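Local coordinates for capsid protein (Penaeus vannamei nodavirus, PDB 5YKZ) that forms the viral capsid, its protruding domain, the fragment described here, pairing with a second copy to build a dimeric spike on the shrimp virus particle, at residues 38-43 with 82-87; 10-15 with 112-117; 59-64 with 97-102. One frame throughout, in Å; residues are numbered along the deposited sequence.

The three contacts are antiparallel strand pairs in one eight-stranded antiparallel sheet of an all-beta domain, whose strands run in the order 7-15, 111-118, 38-48, 79-88, 66-73, 58-63, 95-101 and 26-30. Contact 2 joins the first two and contact 1 the third and fourth, their centres about 9 Å apart; Thr42 O to Asn113 N and Leu40 O to Ile115 N, probable hydrogen bonds, link them. Contact 3 joins the sixth and seventh strands, its centre about 12 Å from that of contact 1 and about 17 Å from that of contact 2. Along the chain contact 2 encloses the others, whose segments alternate. Contacts 1 and 2 touch the second subunit and contact 3 does not, consistent with the first two lying on the side that forms the dimeric spike.

Contact 1 (38-43 with 82-87); sequences SYLLTP and SGFIKV
Two neighbouring antiparallel strands of the spike-domain sheet meet here, and Tyr39 with Val87 and Leu41 with Ile85 form the hydrogen-bonded pairs of these two segments. The bonds Tyr39 N to Val87 O (2.9 Å) and Leu41 N to Ile85 O (2.8 Å) are each returned by the partner residue. Branched apolar residues suit the face of Leu41, Ile85 and Val87, which looks into the domain: Leu41 CD1 lies 3.8 Å from Ile85 CG2 and 4.1 Å from Val87 CG1. On the other face Leu40 has CG anti to its backbone N (chi1 -166°), which brings CD1 obliquely to Phe84 CD1 at 3.9 Å. Lys86 bends three times along its chain, laying CD 3.3 Å from Tyr39 O, while NZ hydrogen-bonds to Val8 O and makes a salt bridge to Asp7, both of the second subunit; a flexible chain that can fold over the neighbouring backbone and still deliver a cation there suits this place. Beyond the last pair, Pro43, which has no N-H to offer, sets CD 3.2 Å from Gly83 O. Gly83 takes a positive phi (89°), which glycine accommodates readily. Strand 111-118 flanks 38-43 and strand 66-73 flanks 82-87, with Phe95 and Leu97 of strand 95-101 packing over Leu41.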
ATOM      1  N   SER B  38      -7.732  -1.505 -17.603  1.00 16.62           N
ATOM      2  CA  SER B  38      -6.528  -1.700 -16.753  1.00 17.01           C
ATOM      3  C   SER B  38      -6.696  -0.980 -15.453  1.00 16.05           C
ATOM      4  O   SER B  38      -7.192   0.146 -15.320  1.00 16.98           O
ATOM      5  CB  SER B  38      -5.318  -1.239 -17.516  1.00 20.06           C
ATOM      6  OG  SER B  38      -5.080  -2.254 -18.578  1.00 24.42           O
ATOM      7  N   TYR B  39      -6.201  -1.686 -14.419  1.00 15.66           N
ATOM      8  CA  TYR B  39      -6.226  -1.237 -13.008  1.00 14.34           C
ATOM      9  C   TYR B  39      -4.893  -1.377 -12.384  1.00 13.37           C
ATOM     10  O   TYR B  39      -4.103  -2.281 -12.815  1.00 14.78           O
ATOM     11  CB  TYR B  39      -7.278  -2.036 -12.225  1.00 14.75           C
ATOM     12  CG  TYR B  39      -8.649  -1.846 -12.728  1.00 15.72           C
ATOM     13  CD1 TYR B  39      -9.421  -0.791 -12.254  1.00 17.35           C
ATOM     14  CD2 TYR B  39      -9.233  -2.673 -13.680  1.00 17.01           C
ATOM     15  CE1 TYR B  39     -10.698  -0.557 -12.751  1.00 18.49           C
ATOM     16  CE2 TYR B  39     -10.525  -2.442 -14.152  1.00 17.01           C
ATOM     17  CZ  TYR B  39     -11.208  -1.384 -13.667  1.00 16.71           C
ATOM     18  OH  TYR B  39     -12.524  -1.202 -14.138  1.00 19.99           O
ATOM     19  N   LEU B  40      -4.613  -0.655 -11.363  1.00 13.57           N
ATOM     20  CA  LEU B  40      -3.411  -0.855 -10.491  1.00 13.21           C
ATOM     21  C   LEU B  40      -3.882  -1.384  -9.164  1.00 13.33           C
ATOM     22  O   LEU B  40      -4.881  -0.853  -8.607  1.00 14.25           O
ATOM     23  CB  LEU B  40      -2.787   0.480 -10.329  1.00 15.37           C
ATOM     24  CG  LEU B  40      -1.424   0.516  -9.792  1.00 18.53           C
ATOM     25  CD1 LEU B  40      -0.344  -0.062 -10.767  1.00 17.46           C
ATOM     26  CD2 LEU B  40      -1.041   1.920  -9.343  1.00 23.25           C
ATOM     27  N   LEU B  41      -3.194  -2.345  -8.606  1.00 12.53           N
ATOM     28  CA  LEU B  41      -3.507  -2.900  -7.300  1.00 12.91           C
ATOM     29  C   LEU B  41      -2.397  -2.609  -6.349  1.00 12.72           C
ATOM     30  O   LEU B  41      -1.219  -2.844  -6.671  1.00 13.15           O
ATOM     31  CB  LEU B  41      -3.698  -4.426  -7.350  1.00 13.16           C
ATOM     32  CG  LEU B  41      -4.417  -4.988  -8.538  1.00 13.62           C
ATOM     33  CD1 LEU B  41      -4.550  -6.471  -8.467  1.00 13.30           C
ATOM     34  CD2 LEU B  41      -5.821  -4.359  -8.718  1.00 14.18           C
ATOM     35  N   THR B  42      -2.692  -2.111  -5.127  1.00 11.97           N
ATOM     36  CA  THR B  42      -1.719  -1.813  -4.112  1.00 13.09           C
ATOM     37  C   THR B  42      -2.125  -2.476  -2.815  1.00 11.80           C
ATOM     38  O   THR B  42      -3.343  -2.563  -2.519  1.00 12.82           O
ATOM     39  CB  THR B  42      -1.610  -0.273  -3.941  1.00 14.61           C
ATOM     40  OG1 THR B  42      -2.949   0.290  -3.635  1.00 17.25           O
ATOM     41  CG2 THR B  42      -1.104   0.355  -5.162  1.00 14.29           C
ATOM     42  N   PRO B  43      -1.187  -2.940  -2.010  1.00 12.76           N
ATOM     43  CA  PRO B  43      -1.531  -3.691  -0.789  1.00 12.54           C
ATOM     44  C   PRO B  43      -2.008  -2.821   0.344  1.00 12.77           C
ATOM     45  O   PRO B  43      -1.567  -1.667   0.449  1.00 14.12           O
ATOM     46  CB  PRO B  43      -0.185  -4.353  -0.414  1.00 13.98           C
ATOM     47  CG  PRO B  43       0.847  -3.386  -0.966  1.00 15.86           C
ATOM     48  CD  PRO B  43       0.286  -2.890  -2.249  1.00 13.85           C
ATOM     49  N   SER B  82       4.685  -4.277  -0.045  1.00 12.23           N
ATOM     50  CA  SER B  82       5.188  -3.546  -1.197  1.00 13.05           C
ATOM     51  C   SER B  82       4.726  -4.221  -2.486  1.00 12.86           C
ATOM     52  O   SER B  82       4.113  -5.326  -2.474  1.00 13.29           O
ATOM     53  CB  SER B  82       6.689  -3.511  -1.130  1.00 14.38           C
ATOM     54  OG  SER B  82       7.176  -2.455  -1.976  1.00 18.00           O
ATOM     55  N   GLY B  83       5.056  -3.586  -3.580  1.00 12.05           N
ATOM     56  CA  GLY B  83       4.645  -4.025  -4.897  1.00 12.89           C
ATOM     57  C   GLY B  83       3.343  -3.489  -5.335  1.00 12.39           C
ATOM     58  O   GLY B  83       2.494  -3.174  -4.514  1.00 13.51           O
ATOM     59  N   PHE B  84       3.185  -3.409  -6.651  1.00 12.79           N
ATOM     60  CA  PHE B  84       1.945  -2.978  -7.222  1.00 13.22           C
ATOM     61  C   PHE B  84       1.738  -3.731  -8.506  1.00 13.54           C
ATOM     62  O   PHE B  84       2.717  -4.013  -9.269  1.00 14.02           O
ATOM     63  CB  PHE B  84       1.894  -1.453  -7.455  1.00 14.39           C
ATOM     64  CG  PHE B  84       3.128  -0.835  -8.082  1.00 14.00           C
ATOM     65  CD1 PHE B  84       3.299  -0.690  -9.417  1.00 15.56           C
ATOM     66  CD2 PHE B  84       4.109  -0.313  -7.284  1.00 15.26           C
ATOM     67  CE1 PHE B  84       4.403  -0.115  -9.958  1.00 15.54           C
ATOM     68  CE2 PHE B  84       5.168   0.322  -7.806  1.00 16.31           C
ATOM     69  CZ  PHE B  84       5.365   0.383  -9.096  1.00 17.48           C
ATOM     70  N   ILE B  85       0.533  -4.143  -8.762  1.00 13.14           N
ATOM     71  CA  ILE B  85       0.140  -4.971  -9.911  1.00 12.95           C
ATOM     72  C   ILE B  85      -0.606  -4.139 -10.908  1.00 12.80           C
ATOM     73  O   ILE B  85      -1.515  -3.367 -10.556  1.00 13.74           O
ATOM     74  CB  ILE B  85      -0.743  -6.147  -9.410  1.00 12.77           C
ATOM     75  CG1 ILE B  85       0.095  -7.143  -8.686  1.00 13.07           C
ATOM     76  CG2 ILE B  85      -1.475  -6.783 -10.600  1.00 12.97           C
ATOM     77  CD1 ILE B  85      -0.687  -8.192  -7.899  1.00 13.93           C
ATOM     78  N   LYS B  86      -0.285  -4.273 -12.172  1.00 12.64           N
ATOM     79  CA  LYS B  86      -1.053  -3.752 -13.279  1.00 12.66           C
ATOM     80  C   LYS B  86      -1.712  -4.928 -13.951  1.00 13.12           C
ATOM     81  O   LYS B  86      -1.048  -5.885 -14.327  1.00 13.79           O
ATOM     82  CB  LYS B  86      -0.167  -3.004 -14.262  1.00 14.00           C
ATOM     83  CG  LYS B  86      -0.801  -2.487 -15.528  1.00 17.49           C
ATOM     84  CD  LYS B  86      -2.070  -1.682 -15.395  1.00 18.56           C
ATOM     85  CE  LYS B  86      -1.738  -0.419 -14.706  1.00 19.95           C
ATOM     86  NZ  LYS B  86      -0.751   0.434 -15.365  1.00 22.28           N
ATOM     87  N   VAL B  87      -3.016  -4.873 -14.117  1.00 12.82           N
ATOM     88  CA  VAL B  87      -3.774  -5.979 -14.664  1.00 14.84           C
ATOM     89  C   VAL B  87      -4.947  -5.455 -15.432  1.00 14.88           C
ATOM     90  O   VAL B  87      -5.605  -4.436 -15.042  1.00 16.64           O
ATOM     91  CB  VAL B  87      -4.216  -6.947 -13.561  1.00 14.70           C
ATOM     92  CG1 VAL B  87      -5.110  -6.237 -12.509  1.00 15.03           C
ATOM     93  CG2 VAL B  87      -4.828  -8.230 -14.135  1.00 16.17           C
TER

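Contact 2 (10-15 with 112-117); sequences VDKAVN and FNIIAA
Val14 lies beside Phe112, its CB over the ring face, 4.0 Å from the centroid, a CH-pi contact. Val14 O is also above that ring, toward its rim, while accepting a bond from Phe112 N. The ring gets there because CG sits between the backbone N and carbonyl carbon (chi1 54°). Next along this face, Ile114 CD1 touches both Lys12 CG at 3.7 Å and Val14 CG2 at 3.8 Å. Lys12 suits this partly exposed place because its aliphatic stem can run alongside Ile114 while the rest of the chain, with its amino group, continues outward from strand 112-117. On the other face Asn113 OD1 touches Val10 CG1 at 3.6 Å. The backbone fixes these positions: Val14 N to Phe112 O is nearly straight (173°), and Ile114 N bonds to Lys12 O at 2.8 Å. Farther along, Asp11 N reaches Ile114 O at 2.7 Å, with a more bent geometry of 138°. Outside the pair, Arg9 forms a salt bridge with Asp11, Val30 and Gln28 touch Phe112, and Phe84 of the second subunit packs on Val10. With Asp11 and Lys12 both opposite Ile114, this is a classic beta bulge in an antiparallel pair at the edge of the sheet within this chain.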
ATOM      1  N   VAL B  10      -9.827   5.062  -5.816  1.00 15.71           N
ATOM      2  CA  VAL B  10      -9.964   3.645  -5.396  1.00 15.50           C
ATOM      3  C   VAL B  10     -11.336   3.216  -5.773  1.00 16.70           C
ATOM      4  O   VAL B  10     -12.306   3.720  -5.133  1.00 19.44           O
ATOM      5  CB  VAL B  10      -9.689   3.448  -3.904  1.00 17.91           C
ATOM      6  CG1 VAL B  10      -9.907   1.982  -3.561  1.00 18.77           C
ATOM      7  CG2 VAL B  10      -8.241   3.784  -3.680  1.00 19.57           C
ATOM      8  N   ASP B  11     -11.431   2.353  -6.742  1.00 15.40           N
ATOM      9  CA  ASP B  11     -12.677   1.779  -7.167  1.00 17.22           C
ATOM     10  C   ASP B  11     -13.301   0.830  -6.196  1.00 19.89           C
ATOM     11  O   ASP B  11     -14.565   0.831  -5.923  1.00 23.06           O
ATOM     12  CB  ASP B  11     -12.552   1.108  -8.496  1.00 18.81           C
ATOM     13  CG  ASP B  11     -13.877   0.525  -8.902  1.00 27.01           C
ATOM     14  OD1 ASP B  11     -14.744   1.306  -9.287  1.00 33.52           O
ATOM     15  OD2 ASP B  11     -14.136  -0.673  -8.656  1.00 30.98           O
ATOM     16  N   LYS B  12     -12.485  -0.033  -5.619  1.00 19.02           N
ATOM     17  CA  LYS B  12     -12.938  -0.900  -4.530  1.00 21.68           C
ATOM     18  C   LYS B  12     -11.736  -1.443  -3.798  1.00 19.14           C
ATOM     19  O   LYS B  12     -10.567  -1.444  -4.274  1.00 17.60           O
ATOM     20  CB  LYS B  12     -13.799  -2.010  -4.911  1.00 31.87           C
ATOM     21  CG  LYS B  12     -13.221  -2.752  -6.028  1.00 31.68           C
ATOM     22  CD  LYS B  12     -14.301  -3.662  -6.702  1.00 40.40           C
ATOM     23  CE  LYS B  12     -15.047  -4.442  -5.643  1.00 50.95           C
ATOM     24  NZ  LYS B  12     -16.082  -5.340  -6.223  1.00 58.83           N
ATOM     25  N   ALA B  13     -12.010  -1.844  -2.576  1.00 18.15           N
ATOM     26  CA  ALA B  13     -11.036  -2.498  -1.686  1.00 17.00           C
ATOM     27  C   ALA B  13     -11.432  -3.956  -1.643  1.00 16.84           C
ATOM     28  O   ALA B  13     -12.645  -4.287  -1.463  1.00 18.79           O
ATOM     29  CB  ALA B  13     -11.276  -1.847  -0.354  1.00 20.51           C
ATOM     30  N   VAL B  14     -10.500  -4.873  -1.806  1.00 14.71           N
ATOM     31  CA  VAL B  14     -10.773  -6.301  -1.857  1.00 14.31           C
ATOM     32  C   VAL B  14      -9.866  -7.054  -0.958  1.00 14.20           C
ATOM     33  O   VAL B  14      -8.631  -6.790  -0.991  1.00 14.90           O
ATOM     34  CB  VAL B  14     -10.641  -6.827  -3.286  1.00 15.34           C
ATOM     35  CG1 VAL B  14     -10.983  -8.307  -3.380  1.00 14.95           C
ATOM     36  CG2 VAL B  14     -11.603  -6.066  -4.186  1.00 17.10           C
ATOM     37  N   ASN B  15     -10.324  -7.941  -0.099  1.00 13.26           N
ATOM     38  CA  ASN B  15      -9.446  -8.777   0.672  1.00 12.77           C
ATOM     39  C   ASN B  15      -8.809  -9.852  -0.169  1.00 12.40           C
ATOM     40  O   ASN B  15      -9.423 -10.398  -1.085  1.00 13.20           O
ATOM     41  CB  ASN B  15     -10.199  -9.439   1.814  1.00 13.38           C
ATOM     42  CG  ASN B  15     -10.690  -8.472   2.831  1.00 15.26           C
ATOM     43  OD1 ASN B  15     -10.123  -7.369   2.989  1.00 16.89           O
ATOM     44  ND2 ASN B  15     -11.716  -8.883   3.585  1.00 18.69           N
ATOM     45  N   PHE B 112      -6.067  -5.465  -0.917  1.00 12.26           N
ATOM     46  CA  PHE B 112      -5.537  -4.546  -1.913  1.00 12.20           C
ATOM     47  C   PHE B 112      -6.584  -3.541  -2.288  1.00 12.74           C
ATOM     48  O   PHE B 112      -7.798  -3.803  -2.183  1.00 14.61           O
ATOM     49  CB  PHE B 112      -4.963  -5.284  -3.161  1.00 12.45           C
ATOM     50  CG  PHE B 112      -5.944  -6.225  -3.801  1.00 12.41           C
ATOM     51  CD1 PHE B 112      -6.045  -7.524  -3.352  1.00 12.59           C
ATOM     52  CD2 PHE B 112      -6.666  -5.824  -4.873  1.00 13.40           C
ATOM     53  CE1 PHE B 112      -6.904  -8.409  -3.977  1.00 15.00           C
ATOM     54  CE2 PHE B 112      -7.497  -6.727  -5.523  1.00 14.76           C
ATOM     55  CZ  PHE B 112      -7.616  -8.014  -5.051  1.00 14.64           C
ATOM     56  N   ASN B 113      -6.123  -2.380  -2.745  1.00 13.07           N
ATOM     57  CA  ASN B 113      -6.934  -1.379  -3.403  1.00 13.74           C
ATOM     58  C   ASN B 113      -6.901  -1.519  -4.841  1.00 13.26           C
ATOM     59  O   ASN B 113      -5.837  -1.778  -5.385  1.00 15.03           O
ATOM     60  CB  ASN B 113      -6.478   0.023  -2.976  1.00 15.64           C
ATOM     61  CG  ASN B 113      -6.983   0.289  -1.486  1.00 17.48           C
ATOM     62  OD1 ASN B 113      -8.109   0.041  -1.148  1.00 19.54           O
ATOM     63  ND2 ASN B 113      -6.164   0.564  -0.731  1.00 20.05           N
ATOM     64  N   ILE B 114      -8.044  -1.407  -5.524  1.00 13.57           N
ATOM     65  CA  ILE B 114      -8.135  -1.432  -6.980  1.00 13.82           C
ATOM     66  C   ILE B 114      -8.292  -0.004  -7.437  1.00 14.26           C
ATOM     67  O   ILE B 114      -9.302   0.660  -7.134  1.00 16.53           O
ATOM     68  CB  ILE B 114      -9.290  -2.274  -7.462  1.00 15.55           C
ATOM     69  CG1 ILE B 114      -9.257  -3.687  -6.840  1.00 14.45           C
ATOM     70  CG2 ILE B 114      -9.302  -2.281  -8.983  1.00 17.14           C
ATOM     71  CD1 ILE B 114     -10.310  -4.602  -7.395  1.00 17.27           C
ATOM     72  N   ILE B 115      -7.285   0.515  -8.084  1.00 13.96           N
ATOM     73  CA  ILE B 115      -7.134   1.933  -8.444  1.00 14.28           C
ATOM     74  C   ILE B 115      -7.399   2.062  -9.918  1.00 13.79           C
ATOM     75  O   ILE B 115      -6.961   1.303 -10.733  1.00 14.16           O
ATOM     76  CB  ILE B 115      -5.741   2.425  -8.124  1.00 14.45           C
ATOM     77  CG1 ILE B 115      -5.469   2.209  -6.657  1.00 17.20           C
ATOM     78  CG2 ILE B 115      -5.627   3.896  -8.475  1.00 16.44           C
ATOM     79  CD1 ILE B 115      -4.095   2.309  -6.237  1.00 21.90           C
ATOM     80  N   ALA B 116      -8.274   3.056 -10.217  1.00 15.03           N
ATOM     81  CA  ALA B 116      -8.842   3.272 -11.536  1.00 16.11           C
ATOM     82  C   ALA B 116      -8.733   4.733 -11.954  1.00 14.76           C
ATOM     83  O   ALA B 116      -8.905   5.627 -11.119  1.00 15.08           O
ATOM     84  CB  ALA B 116     -10.336   2.864 -11.499  1.00 17.92           C
ATOM     85  N   ALA B 117      -8.602   4.915 -13.241  1.00 16.20           N
ATOM     86  CA  ALA B 117      -8.836   6.226 -13.771  1.00 16.63           C
ATOM     87  C   ALA B 117     -10.303   6.589 -13.757  1.00 19.12           C
ATOM     88  O   ALA B 117     -11.157   5.747 -13.942  1.00 17.96           O
ATOM     89  CB  ALA B 117      -8.381   6.242 -15.199  1.00 19.68           C
TER

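Contact 3 (59-64 with 97-102); sequences LSATPV and LSVVLT
Backbone hydrogen bonds between Ser60 and Val100, and between Thr62 and Ser98, hold these antiparallel strands in register. Each residue both gives and receives: Val100 N to Ser60 O is 2.9 Å, and Ser98 N to Thr62 O is 2.8 Å, the latter nearly straight at the hydrogen (172°) although the donor is tilted from the carbonyl plane. CA-H...O contacts fill in between them, as from Ala61 CA to Ser98 O at 3.2 Å.

Apolar contacts gather on the buried face of Leu59, Ala61, Val99 and Leu101. Leu59 CD1 meets Val99 CG1 at 3.7 Å, the valine offering this methyl because it is anti to the backbone N (chi1 -179°). Its other methyl, CG2, stands 4.2 Å from Ala61 CB; a small side chain suits this buried place, over which Phe16 packs. At the end of the pair the tip of Leu97 reaches over to Pro63, CD2 lying 3.7 Å from Pro63 CA.

The opposite face is more polar and partly exposed, which suits its small hydroxyl residues. Here Thr62 OG1 lies 3.8 Å from Ser98 CB in van der Waals contact, and Val100 CG1 rests near Ser60 CB.

Strand 66-73 continues the sheet beyond 59-63, bonding through Ile70 and Ile72, and strand 26-30 does so beyond 97-101. Phe16 also packs on Leu59, while Ile85 and Val87 of strand 79-88 pack on Pro63.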
ATOM      1  N   LEU B  59       2.454 -13.532   2.261  1.00 12.39           N
ATOM      2  CA  LEU B  59       1.596 -13.643   1.093  1.00 12.04           C
ATOM      3  C   LEU B  59       2.329 -13.118  -0.098  1.00 12.06           C
ATOM      4  O   LEU B  59       2.974 -12.008   0.002  1.00 13.43           O
ATOM      5  CB  LEU B  59       0.295 -12.885   1.336  1.00 13.74           C
ATOM      6  CG  LEU B  59      -0.691 -12.860   0.154  1.00 14.83           C
ATOM      7  CD1 LEU B  59      -2.103 -12.825   0.615  1.00 16.05           C
ATOM      8  CD2 LEU B  59      -0.435 -11.614  -0.722  1.00 17.20           C
ATOM      9  N   SER B  60       2.182 -13.737  -1.226  1.00 12.59           N
ATOM     10  CA  SER B  60       2.621 -13.180  -2.498  1.00 13.72           C
ATOM     11  C   SER B  60       1.450 -13.309  -3.489  1.00 12.92           C
ATOM     12  O   SER B  60       0.808 -14.359  -3.506  1.00 14.82           O
ATOM     13  CB  SER B  60       3.800 -13.965  -3.010  1.00 17.04           C
ATOM     14  OG  SER B  60       4.397 -13.373  -4.129  1.00 20.00           O
ATOM     15  N   ALA B  61       1.244 -12.286  -4.291  1.00 12.85           N
ATOM     16  CA  ALA B  61       0.181 -12.292  -5.313  1.00 13.63           C
ATOM     17  C   ALA B  61       0.755 -11.801  -6.570  1.00 13.20           C
ATOM     18  O   ALA B  61       1.366 -10.715  -6.641  1.00 12.84           O
ATOM     19  CB  ALA B  61      -0.965 -11.500  -4.873  1.00 14.17           C
ATOM     20  N   THR B  62       0.396 -12.467  -7.681  1.00 13.63           N
ATOM     21  CA  THR B  62       0.843 -12.037  -8.975  1.00 14.15           C
ATOM     22  C   THR B  62      -0.341 -12.230  -9.925  1.00 14.76           C
ATOM     23  O   THR B  62      -0.965 -13.323  -9.843  1.00 17.82           O
ATOM     24  CB  THR B  62       1.998 -12.888  -9.494  1.00 19.13           C
ATOM     25  OG1 THR B  62       1.502 -14.225  -9.694  1.00 25.41           O
ATOM     26  CG2 THR B  62       3.229 -12.727  -8.649  1.00 19.84           C
ATOM     27  N   PRO B  63      -0.622 -11.324 -10.854  1.00 13.24           N
ATOM     28  CA  PRO B  63      -1.665 -11.615 -11.812  1.00 13.57           C
ATOM     29  C   PRO B  63      -1.306 -12.827 -12.658  1.00 13.50           C
ATOM     30  O   PRO B  63      -0.158 -13.003 -13.027  1.00 15.16           O
ATOM     31  CB  PRO B  63      -1.709 -10.336 -12.625  1.00 14.18           C
ATOM     32  CG  PRO B  63      -0.320  -9.788 -12.575  1.00 13.85           C
ATOM     33  CD  PRO B  63       0.162 -10.113 -11.182  1.00 13.58           C
ATOM     34  N   VAL B  64      -2.327 -13.581 -13.122  1.00 13.94           N
ATOM     35  CA  VAL B  64      -2.045 -14.644 -14.065  1.00 15.14           C
ATOM     36  C   VAL B  64      -1.569 -14.067 -15.353  1.00 14.21           C
ATOM     37  O   VAL B  64      -0.751 -14.718 -16.052  1.00 16.13           O
ATOM     38  CB  VAL B  64      -3.229 -15.610 -14.208  1.00 18.63           C
ATOM     39  CG1 VAL B  64      -3.627 -16.259 -12.896  1.00 18.03           C
ATOM     40  CG2 VAL B  64      -4.356 -15.048 -14.927  1.00 23.77           C
ATOM     41  N   LEU B  97      -5.796 -13.516 -10.039  1.00 13.33           N
ATOM     42  CA  LEU B  97      -4.517 -13.477  -9.358  1.00 12.91           C
ATOM     43  C   LEU B  97      -4.113 -14.866  -8.930  1.00 13.02           C
ATOM     44  O   LEU B  97      -4.991 -15.665  -8.567  1.00 14.83           O
ATOM     45  CB  LEU B  97      -4.566 -12.578  -8.130  1.00 13.02           C
ATOM     46  CG  LEU B  97      -5.001 -11.153  -8.333  1.00 13.55           C
ATOM     47  CD1 LEU B  97      -5.034 -10.439  -6.975  1.00 15.56           C
ATOM     48  CD2 LEU B  97      -4.118 -10.408  -9.276  1.00 15.01           C
ATOM     49  N   SER B  98      -2.865 -15.116  -8.863  1.00 13.24           N
ATOM     50  CA  SER B  98      -2.301 -16.298  -8.202  1.00 13.88           C
ATOM     51  C   SER B  98      -1.844 -15.883  -6.804  1.00 13.40           C
ATOM     52  O   SER B  98      -0.989 -14.924  -6.749  1.00 15.52           O
ATOM     53  CB  SER B  98      -1.155 -16.803  -8.980  1.00 14.45           C
ATOM     54  OG  SER B  98      -0.479 -17.871  -8.348  1.00 17.22           O
ATOM     55  N   VAL B  99      -2.320 -16.439  -5.745  1.00 12.66           N
ATOM     56  CA  VAL B  99      -2.036 -15.987  -4.369  1.00 13.70           C
ATOM     57  C   VAL B  99      -1.526 -17.147  -3.590  1.00 13.07           C
ATOM     58  O   VAL B  99      -2.091 -18.255  -3.631  1.00 14.87           O
ATOM     59  CB  VAL B  99      -3.321 -15.477  -3.726  1.00 13.75           C
ATOM     60  CG1 VAL B  99      -2.980 -15.000  -2.311  1.00 14.87           C
ATOM     61  CG2 VAL B  99      -3.970 -14.341  -4.492  1.00 14.31           C
ATOM     62  N   VAL B 100      -0.422 -16.970  -2.901  1.00 13.27           N
ATOM     63  CA  VAL B 100       0.191 -18.024  -2.139  1.00 13.90           C
ATOM     64  C   VAL B 100       0.556 -17.549  -0.760  1.00 13.04           C
ATOM     65  O   VAL B 100       1.090 -16.415  -0.587  1.00 13.75           O
ATOM     66  CB  VAL B 100       1.412 -18.623  -2.848  1.00 15.64           C
ATOM     67  CG1 VAL B 100       2.436 -17.632  -3.112  1.00 16.79           C
ATOM     68  CG2 VAL B 100       1.954 -19.878  -2.113  1.00 18.83           C
ATOM     69  N   LEU B 101       0.209 -18.339   0.238  1.00 13.23           N
ATOM     70  CA  LEU B 101       0.477 -18.065   1.654  1.00 14.33           C
ATOM     71  C   LEU B 101       1.480 -19.107   2.129  1.00 13.49           C
ATOM     72  O   LEU B 101       1.205 -20.318   2.001  1.00 14.92           O
ATOM     73  CB  LEU B 101      -0.764 -18.190   2.427  1.00 17.16           C
ATOM     74  CG  LEU B 101      -1.005 -17.605   3.755  1.00 20.96           C
ATOM     75  CD1 LEU B 101      -0.644 -16.134   3.862  1.00 18.35           C
ATOM     76  CD2 LEU B 101      -2.455 -17.797   4.236  1.00 20.03           C
ATOM     77  N   THR B 102       2.590 -18.707   2.678  1.00 13.94           N
ATOM     78  CA  THR B 102       3.659 -19.680   3.033  1.00 14.14           C
ATOM     79  C   THR B 102       3.214 -20.555   4.168  1.00 13.85           C
ATOM     80  O   THR B 102       3.553 -21.805   4.122  1.00 15.57           O
ATOM     81  CB  THR B 102       4.931 -18.926   3.349  1.00 14.92           C
ATOM     82  OG1 THR B 102       5.301 -18.143   2.208  1.00 16.99           O
ATOM     83  CG2 THR B 102       6.110 -19.813   3.757  1.00 15.59           C
TER